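Endo-N-acetyl-beta-D-glucosaminidase (Hypocrea jecorina, PDB 4AC1) cleaves N-linked glycans as a family 18 glycoside hydrolase, an endo-N-acetyl-beta-D-glucosaminidase responsible for deglycosylating the cellulases of this fungus. Local coordinates at residues 35-41 with 77-83; 187-191 with 252-256; 132-136 with 174-179. All coordinates share one frame; numbering follows the deposited sequence.

Contact 1 (35-41 with 77-83)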
loop_
_atom_site.group_PDB
_atom_site.type_symbol
_atom_site.label_atom_id
_atom_site.label_comp_id
_atom_site.label_asym_id
_atom_site.label_seq_id
_atom_site.Cartn_x
_atom_site.Cartn_y
_atom_site.Cartn_z
ATOM N N HIS A 35 6.839 6.920 -2.156
ATOM C CA HIS A 35 5.524 6.563 -2.679
ATOM C C HIS A 35 4.422 7.085 -1.786
ATOM O O HIS A 35 4.507 6.936 -0.562
ATOM C CB HIS A 35 5.393 5.034 -2.773
ATOM C CG HIS A 35 6.402 4.413 -3.676
ATOM N ND1 HIS A 35 7.693 4.146 -3.270
ATOM C CD2 HIS A 35 6.335 4.080 -4.985
ATOM C CE1 HIS A 35 8.374 3.654 -4.291
ATOM N NE2 HIS A 35 7.572 3.612 -5.342
ATOM N N LEU A 36 3.370 7.632 -2.391
ATOM C CA LEU A 36 2.176 8.062 -1.681
ATOM C C LEU A 36 1.033 7.246 -2.279
ATOM O O LEU A 36 0.822 7.302 -3.508
ATOM C CB LEU A 36 1.944 9.569 -1.870
ATOM C CG LEU A 36 0.845 10.299 -1.072
ATOM C CD1 LEU A 36 -0.573 9.959 -1.528
ATOM C CD2 LEU A 36 0.991 10.133 0.453
ATOM N N ILE A 37 0.314 6.493 -1.441
ATOM C CA ILE A 37 -0.764 5.622 -1.909
ATOM C C ILE A 37 -2.122 6.211 -1.507
ATOM O O ILE A 37 -2.499 6.199 -0.327
ATOM C CB ILE A 37 -0.601 4.152 -1.410
ATOM C CG1 ILE A 37 0.780 3.602 -1.805
ATOM C CG2 ILE A 37 -1.718 3.274 -1.995
ATOM C CD1 ILE A 37 1.039 2.157 -1.403
ATOM N N VAL A 38 -2.824 6.758 -2.501
ATOM C CA VAL A 38 -4.168 7.320 -2.323
ATOM C C VAL A 38 -5.148 6.152 -2.233
ATOM O O VAL A 38 -5.144 5.263 -3.085
ATOM C CB VAL A 38 -4.541 8.257 -3.491
ATOM C CG1 VAL A 38 -5.990 8.759 -3.370
ATOM C CG2 VAL A 38 -3.567 9.437 -3.529
ATOM N N CYS A 39 -5.990 6.162 -1.207
ATOM C CA CYS A 39 -6.842 5.014 -0.913
ATOM C C CYS A 39 -8.063 5.443 -0.087
ATOM O O CYS A 39 -8.090 6.568 0.399
ATOM C CB CYS A 39 -6.035 3.938 -0.170
ATOM S SG CYS A 39 -5.327 4.441 1.426
ATOM N N SER A 40 -9.072 4.584 0.078
ATOM C CA SER A 40 -9.200 3.290 -0.585
ATOM C C SER A 40 -10.211 3.372 -1.714
ATOM O O SER A 40 -11.357 3.791 -1.519
ATOM C CB SER A 40 -9.646 2.212 0.399
ATOM O OG SER A 40 -8.691 2.043 1.433
ATOM N N PHE A 41 -9.793 2.966 -2.906
ATOM C CA PHE A 41 -10.719 2.796 -4.022
ATOM C C PHE A 41 -11.597 1.568 -3.769
ATOM O O PHE A 41 -11.153 0.576 -3.178
ATOM C CB PHE A 41 -9.968 2.684 -5.355
ATOM C CG PHE A 41 -9.365 3.988 -5.829
ATOM C CD1 PHE A 41 -10.098 4.858 -6.629
ATOM C CD2 PHE A 41 -8.068 4.345 -5.472
ATOM C CE1 PHE A 41 -9.546 6.060 -7.082
ATOM C CE2 PHE A 41 -7.508 5.549 -5.917
ATOM C CZ PHE A 41 -8.250 6.406 -6.722
ATOM N N LYS A 77 6.305 8.869 -6.256
ATOM C CA LYS A 77 5.405 8.122 -7.131
ATOM C C LYS A 77 4.037 8.068 -6.470
ATOM O O LYS A 77 3.909 7.643 -5.302
ATOM C CB LYS A 77 5.943 6.706 -7.372
ATOM C CG LYS A 77 7.340 6.624 -7.974
ATOM C CD LYS A 77 7.464 7.352 -9.295
ATOM C CE LYS A 77 8.894 7.293 -9.803
ATOM N NZ LYS A 77 8.933 7.220 -11.288
ATOM N N VAL A 78 3.014 8.510 -7.191
ATOM C CA VAL A 78 1.667 8.523 -6.643
ATOM C C VAL A 78 0.907 7.318 -7.183
ATOM O O VAL A 78 0.735 7.171 -8.392
ATOM C CB VAL A 78 0.935 9.866 -6.925
ATOM C CG1 VAL A 78 -0.524 9.795 -6.470
ATOM C CG2 VAL A 78 1.645 11.005 -6.207
ATOM N N MET A 79 0.448 6.474 -6.264
ATOM C CA MET A 79 -0.273 5.249 -6.578
ATOM C C MET A 79 -1.672 5.311 -5.990
ATOM O O MET A 79 -1.974 6.182 -5.161
ATOM C CB MET A 79 0.418 4.053 -5.923
ATOM C CG MET A 79 1.827 3.807 -6.398
ATOM S SD MET A 79 2.713 2.555 -5.458
ATOM C CE MET A 79 1.724 1.078 -5.802
ATOM N N GLY A 80 -2.518 4.375 -6.404
ATOM C CA GLY A 80 -3.774 4.122 -5.718
ATOM C C GLY A 80 -3.702 2.783 -5.005
ATOM O O GLY A 80 -2.799 1.971 -5.287
ATOM N N MET A 81 -4.642 2.556 -4.085
ATOM C CA MET A 81 -4.914 1.222 -3.564
ATOM C C MET A 81 -6.397 0.986 -3.705
ATOM O O MET A 81 -7.206 1.889 -3.450
ATOM C CB MET A 81 -4.478 1.075 -2.112
ATOM C CG MET A 81 -4.880 -0.240 -1.467
ATOM S SD MET A 81 -6.454 -0.159 -0.553
ATOM C CE MET A 81 -5.851 0.448 1.030
ATOM N N VAL A 82 -6.735 -0.214 -4.152
ATOM C CA VAL A 82 -8.115 -0.683 -4.212
ATOM C C VAL A 82 -8.286 -1.837 -3.215
ATOM O O VAL A 82 -7.386 -2.682 -3.054
ATOM C CB VAL A 82 -8.513 -1.096 -5.668
ATOM C CG1 VAL A 82 -7.595 -2.175 -6.214
ATOM C CG2 VAL A 82 -9.982 -1.523 -5.766
ATOM N N GLY A 83 -9.435 -1.849 -2.543
ATOM C CA GLY A 83 -9.750 -2.880 -1.559
ATOM C C GLY A 83 -9.732 -2.362 -0.143
ATOM O O GLY A 83 -10.474 -1.427 0.191
#
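Met81 O accepts the backbone N of Phe41 at 2.9 Å, in the carbonyl plane, and the ring edge of the same phenylalanine comes to it as well, CD2 lying 3.3 Å from that oxygen. Further back the two strands run parallel in regular register, Leu36 O taking Met79 N at 2.9 Å in a nearly straight bond (173°). Between Val38 and Phe41 strand 35-41 carries one extra residue, a beta bulge with a cis peptide before Ser40. Gly80 leaves room there: a CB would stand about 3.0 Å from Phe41 CE2. Met81 CB rests 3.5 Å from Ile37 CG2; CG anti to the backbone N (chi1 173°) and bends at the next two torsions then bring CE of Met81 to 3.3 Å from Ser40 OG, whose hydrogen bond goes to Gln10. At the other end, His35 CD2 meets Lys77 CB at 3.6 Å and Met79 SD at 4.0 Å; an alanine in place of His35 removes the ring, which would probably open a gap beside these two atoms and leave Trp185 without its edge-to-face partner. His35, Ile37, Met79 and Met81 face the barrel interior, while Val38, Val78 and Phe41 pack on helix 62-73, the link of a beta-alpha-beta crossover between neighbouring strands of the family 18 (beta/alpha)8 barrel.

Contact 2 (187-191 with 252-256). With ACT (acetate ion), chain D.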
loop_
_atom_site.group_PDB
_atom_site.type_symbol
_atom_site.label_atom_id
_atom_site.label_comp_id
_atom_site.label_asym_id
_atom_site.label_seq_id
_atom_site.Cartn_x
_atom_site.Cartn_y
_atom_site.Cartn_z
ATOM N N ASN A 187 3.473 -4.833 0.367
ATOM C CA ASN A 187 3.256 -3.944 1.505
ATOM C C ASN A 187 2.811 -4.815 2.660
ATOM O O ASN A 187 1.619 -5.060 2.858
ATOM C CB ASN A 187 2.171 -2.929 1.152
ATOM C CG ASN A 187 2.636 -1.933 0.124
ATOM O OD1 ASN A 187 3.589 -1.185 0.365
ATOM N ND2 ASN A 187 1.980 -1.933 -1.040
ATOM N N THR A 188 3.785 -5.319 3.406
ATOM C CA THR A 188 3.520 -6.462 4.274
ATOM C C THR A 188 3.055 -5.988 5.648
ATOM O O THR A 188 3.738 -5.204 6.313
ATOM C CB THR A 188 4.745 -7.397 4.331
ATOM O OG1 THR A 188 5.107 -7.789 3.001
ATOM C CG2 THR A 188 4.444 -8.668 5.090
ATOM N N GLN A 189 1.858 -6.422 6.043
ATOM C CA GLN A 189 1.232 -5.877 7.245
ATOM C C GLN A 189 1.714 -6.606 8.507
ATOM O O GLN A 189 1.211 -7.687 8.838
ATOM C CB GLN A 189 -0.296 -5.914 7.122
ATOM C CG GLN A 189 -0.822 -5.392 5.783
ATOM C CD GLN A 189 -2.323 -5.175 5.769
ATOM O OE1 GLN A 189 -2.881 -4.691 6.751
ATOM N NE2 GLN A 189 -2.984 -5.523 4.673
ATOM N N PHE A 190 2.702 -6.014 9.185
ATOM C CA PHE A 190 3.212 -6.516 10.471
ATOM C C PHE A 190 2.417 -5.896 11.626
ATOM O O PHE A 190 2.958 -5.154 12.468
ATOM C CB PHE A 190 4.713 -6.214 10.644
ATOM C CG PHE A 190 5.620 -6.970 9.692
ATOM C CD1 PHE A 190 5.870 -6.492 8.401
ATOM C CD2 PHE A 190 6.249 -8.145 10.101
ATOM C CE1 PHE A 190 6.713 -7.182 7.538
ATOM C CE2 PHE A 190 7.099 -8.841 9.246
ATOM C CZ PHE A 190 7.335 -8.353 7.960
ATOM N N TYR A 191 1.130 -6.202 11.658
ATOM C CA TYR A 191 0.230 -5.690 12.685
ATOM C C TYR A 191 -1.068 -6.485 12.670
ATOM O O TYR A 191 -1.207 -7.419 11.872
ATOM C CB TYR A 191 -0.004 -4.178 12.535
ATOM C CG TYR A 191 -0.287 -3.647 11.142
ATOM C CD1 TYR A 191 -1.593 -3.569 10.643
ATOM C CD2 TYR A 191 0.746 -3.103 10.365
ATOM C CE1 TYR A 191 -1.865 -3.021 9.370
ATOM C CE2 TYR A 191 0.492 -2.552 9.110
ATOM C CZ TYR A 191 -0.804 -2.513 8.616
ATOM O OH TYR A 191 -1.011 -1.951 7.372
ATOM N N VAL A 252 9.746 0.621 4.315
ATOM C CA VAL A 252 8.693 0.706 5.325
ATOM C C VAL A 252 7.468 1.395 4.735
ATOM O O VAL A 252 7.609 2.336 3.957
ATOM C CB VAL A 252 9.185 1.511 6.583
ATOM C CG1 VAL A 252 8.028 1.800 7.554
ATOM C CG2 VAL A 252 10.283 0.756 7.281
ATOM N N MET A 253 6.284 0.901 5.086
ATOM C CA MET A 253 5.052 1.616 4.795
ATOM C C MET A 253 4.330 1.929 6.089
ATOM O O MET A 253 4.489 1.229 7.091
ATOM C CB MET A 253 4.156 0.887 3.769
ATOM C CG MET A 253 3.516 -0.437 4.202
ATOM S SD MET A 253 2.110 -0.272 5.334
ATOM C CE MET A 253 1.301 -1.821 4.969
ATOM N N GLY A 254 3.565 3.014 6.063
ATOM C CA GLY A 254 2.797 3.446 7.224
ATOM C C GLY A 254 1.312 3.555 6.937
ATOM O O GLY A 254 0.899 4.249 5.992
ATOM N N TRP A 255 0.514 2.883 7.765
ATOM C CA TRP A 255 -0.949 3.025 7.780
ATOM C C TRP A 255 -1.348 3.836 9.027
ATOM O O TRP A 255 -1.200 3.328 10.140
ATOM C CB TRP A 255 -1.652 1.653 7.811
ATOM C CG TRP A 255 -3.116 1.862 7.736
ATOM C CD1 TRP A 255 -3.967 2.113 8.774
ATOM C CD2 TRP A 255 -3.902 1.948 6.539
ATOM N NE1 TRP A 255 -5.239 2.324 8.304
ATOM C CE2 TRP A 255 -5.226 2.238 6.931
ATOM C CE3 TRP A 255 -3.614 1.809 5.172
ATOM C CZ2 TRP A 255 -6.271 2.375 6.004
ATOM C CZ3 TRP A 255 -4.647 1.951 4.246
ATOM C CH2 TRP A 255 -5.964 2.223 4.671
ATOM N N GLU A 256 -1.831 5.074 8.897
ATOM C CA GLU A 256 -1.897 5.861 7.657
ATOM C C GLU A 256 -1.512 7.302 8.024
ATOM O O GLU A 256 -1.190 7.607 9.183
ATOM C CB GLU A 256 -3.305 5.815 7.046
ATOM C CG GLU A 256 -4.392 6.245 8.025
ATOM C CD GLU A 256 -5.536 7.015 7.378
ATOM O OE1 GLU A 256 -5.341 7.662 6.318
ATOM O OE2 GLU A 256 -6.647 6.979 7.948
HETATM C C ACT D . -3.556 -1.968 5.178
HETATM O O ACT D . -3.427 -1.687 6.389
HETATM O OXT ACT D . -4.619 -2.541 4.851
HETATM C CH3 ACT D . -2.473 -1.653 4.198
#
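Met253 CB starts 4.0 Å from Asn187 OD1, and CG comes to 3.9 Å from the same Asn187 OD1, the side chains crossing obliquely; Trp185 NE1 holds that oxygen by a hydrogen bond. CG is tucked between the backbone N and the carbonyl carbon (chi1 68°), and a second bend (chi2 75°) brings the thioether up to Tyr191. SD passes 4.1 Å from Tyr191 OH; CE then reaches 3.3 Å from that hydroxyl, at the edge of the phenol ring and near its plane, the two side chains crossing at about a right angle. CE also touches the methyl of a bound acetate. Tyr191 OH donates to the acetate O at 2.6 Å, a bond lying in the plane of the phenol ring, while Trp255 CB flanks the hydroxyl at 3.7 Å. The same acetate oxygen stands 3.5 Å above one face of the Trp255 indole, offset toward its rim, and Glu256 CB covers the opposite face. Gln189 lays CB against a face of the Tyr191 ring; its OE1 binds zinc together with Glu127, and its NE2 is fixed by Ala155 O. No hydrogen bond joins the two segments directly, strand 216-221 running between them in the sheet. Tyrosine, glutamine and a tryptophan followed by a cis peptide thus line an anion-occupied pocket at the C-terminal strand ends, where family 18 barrels carry their active site.

Contact 3 (132-136 with 174-179)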
loop_
_atom_site.group_PDB
_atom_site.type_symbol
_atom_site.label_atom_id
_atom_site.label_comp_id
_atom_site.label_asym_id
_atom_site.label_seq_id
_atom_site.Cartn_x
_atom_site.Cartn_y
_atom_site.Cartn_z
ATOM N N GLN A 132 -7.507 -17.826 -6.659
ATOM C CA GLN A 132 -6.199 -17.775 -7.301
ATOM C C GLN A 132 -6.282 -17.297 -8.744
ATOM O O GLN A 132 -5.493 -16.446 -9.177
ATOM C CB GLN A 132 -5.514 -19.141 -7.254
ATOM C CG GLN A 132 -4.011 -19.054 -7.479
ATOM C CD GLN A 132 -3.297 -18.487 -6.259
ATOM O OE1 GLN A 132 -3.479 -18.979 -5.148
ATOM N NE2 GLN A 132 -2.496 -17.429 -6.460
ATOM N N GLN A 133 -7.236 -17.851 -9.493
ATOM C CA GLN A 133 -7.407 -17.466 -10.887
ATOM C C GLN A 133 -7.721 -15.968 -11.005
ATOM O O GLN A 133 -7.228 -15.290 -11.908
ATOM C CB GLN A 133 -8.525 -18.281 -11.533
ATOM C CG GLN A 133 -8.652 -18.026 -13.023
ATOM C CD GLN A 133 -9.880 -18.657 -13.645
ATOM O OE1 GLN A 133 -10.734 -19.207 -12.952
ATOM N NE2 GLN A 133 -9.981 -18.563 -14.969
ATOM N N GLY A 134 -8.564 -15.480 -10.101
ATOM C CA GLY A 134 -8.964 -14.072 -10.107
ATOM C C GLY A 134 -7.817 -13.093 -9.871
ATOM O O GLY A 134 -7.644 -12.126 -10.621
ATOM N N ILE A 135 -7.012 -13.339 -8.836
ATOM C CA ILE A 135 -5.892 -12.432 -8.561
ATOM C C ILE A 135 -4.841 -12.528 -9.648
ATOM O O ILE A 135 -4.294 -11.510 -10.077
ATOM C CB ILE A 135 -5.271 -12.604 -7.125
ATOM C CG1 ILE A 135 -4.324 -11.439 -6.790
ATOM C CG2 ILE A 135 -4.569 -13.953 -6.969
ATOM C CD1 ILE A 135 -5.020 -10.063 -6.782
ATOM N N ASP A 136 -4.573 -13.749 -10.114
ATOM C CA ASP A 136 -3.589 -13.928 -11.178
ATOM C C ASP A 136 -3.995 -13.151 -12.440
ATOM O O ASP A 136 -3.169 -12.474 -13.062
ATOM C CB ASP A 136 -3.392 -15.413 -11.515
ATOM C CG ASP A 136 -2.720 -16.225 -10.396
ATOM O OD1 ASP A 136 -2.430 -15.724 -9.283
ATOM O OD2 ASP A 136 -2.485 -17.431 -10.642
ATOM N N ALA A 174 1.984 -19.138 -4.313
ATOM C CA ALA A 174 1.589 -19.467 -5.688
ATOM C C ALA A 174 1.625 -18.210 -6.562
ATOM O O ALA A 174 2.143 -18.243 -7.680
ATOM C CB ALA A 174 0.213 -20.090 -5.714
ATOM N N LEU A 175 1.060 -17.108 -6.062
ATOM C CA LEU A 175 1.090 -15.829 -6.786
ATOM C C LEU A 175 2.511 -15.383 -7.123
ATOM O O LEU A 175 2.790 -14.954 -8.256
ATOM C CB LEU A 175 0.377 -14.740 -5.983
ATOM C CG LEU A 175 0.266 -13.360 -6.635
ATOM C CD1 LEU A 175 -0.550 -13.425 -7.904
ATOM C CD2 LEU A 175 -0.345 -12.369 -5.659
ATOM N N GLN A 176 3.411 -15.471 -6.145
ATOM C CA GLN A 176 4.797 -15.080 -6.380
ATOM C C GLN A 176 5.402 -15.942 -7.494
ATOM O O GLN A 176 6.112 -15.429 -8.369
ATOM C CB GLN A 176 5.631 -15.143 -5.084
ATOM C CG GLN A 176 7.154 -15.044 -5.274
ATOM C CD GLN A 176 7.618 -13.733 -5.891
ATOM O OE1 GLN A 176 7.117 -12.654 -5.556
ATOM N NE2 GLN A 176 8.605 -13.814 -6.770
ATOM N N GLN A 177 5.105 -17.239 -7.484
ATOM C CA GLN A 177 5.646 -18.108 -8.533
ATOM C C GLN A 177 5.174 -17.732 -9.945
ATOM O O GLN A 177 5.977 -17.666 -10.876
ATOM C CB GLN A 177 5.336 -19.571 -8.247
ATOM C CG GLN A 177 6.041 -20.092 -6.996
ATOM C CD GLN A 177 5.950 -21.591 -6.832
ATOM O OE1 GLN A 177 5.756 -22.318 -7.804
ATOM N NE2 GLN A 177 6.104 -22.065 -5.597
ATOM N N THR A 178 3.878 -17.473 -10.108
ATOM C CA THR A 178 3.288 -17.275 -11.447
ATOM C C THR A 178 3.324 -15.811 -11.916
ATOM O O THR A 178 3.514 -15.548 -13.110
ATOM C CB THR A 178 1.844 -17.816 -11.515
ATOM O OG1 THR A 178 1.068 -17.190 -10.495
ATOM C CG2 THR A 178 1.800 -19.318 -11.300
ATOM N N GLN A 179 3.176 -14.870 -10.979
ATOM C CA GLN A 179 3.090 -13.435 -11.290
ATOM C C GLN A 179 4.138 -12.591 -10.578
ATOM O O GLN A 179 4.092 -11.363 -10.673
ATOM C CB GLN A 179 1.688 -12.871 -10.987
ATOM C CG GLN A 179 0.730 -12.979 -12.156
ATOM C CD GLN A 179 0.220 -14.392 -12.350
ATOM O OE1 GLN A 179 -0.121 -15.068 -11.380
ATOM N NE2 GLN A 179 0.140 -14.836 -13.594
HETATM O O HOH W 1 -0.883 -18.615 -8.920
#
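This is a side-by-side helix packing on the outer layer of the barrel, where the start of helix 132-146 meets the last turns of helix 172-179. The segment axes come within 10.7 Å and cross at -44°, and only a modest 258 Å² is buried, both sides summed. The apolar part lies inward: Ile135 CG2 approaches Leu175 CD1 at 4.2 Å, the two side chains crossing at about a right angle, and both residues also rest on Leu154 of strand 151-154. CG of Leu175 is anti to the backbone N (chi1 -177°), which carries CD1 across to the neighbouring helix, where it slides past Asp136 in the opposite direction and ends 3.3 Å from OD1. Next to this apolar patch, Gln132 bends at chi2, which sets its amide between the two helices. NE2 gives Asp136 OD1 a long but straight hydrogen bond (3.3 Å, 164°) on the syn side of the carboxylate, somewhat out of its plane; OE1 of the same amide accepts Ser171 N, just before helix 172-179, and Ala174 CB packs 3.9 Å from NE2. The other carboxylate oxygen, Asp136 OD2, works through water: water 1 donates to it at 2.6 Å and to Thr178 OG1 at 2.9 Å, bridging oxygens that stand 3.6 Å apart (Asp136 OD2 and Thr178 OG1). Asp136 therefore receives an amide proton on one oxygen and a water proton on the other. Its place in the first turns of helix 132-146 would probably favour the charged form further. The polar bonds that are clear here run through the water and through the Gln132 amide, which ties Asp136 to Ser171 through its two ends.

Contacts 1 and 2 belong to the same barrel sheet, their centres 13 Å apart, and they touch directly: Met81 CE packs 3.7 Å from Trp255 CZ3, and Cys39 SG lies 3.8 Å from the same indole carbon. Met81 is also about 5 Å, side chain to ion, from the acetate held by contact 2, and it reaches Asp125 beside the zinc bound by Gln189 and Glu127, so both contacts border one pocket. Contact 3 stands apart on the helical layer, its centre 21 Å from that of contact 1 and 22 Å from that of contact 2, without touching either; helix 172-179 nevertheless leads along the chain into strand 185-189 of contact 2.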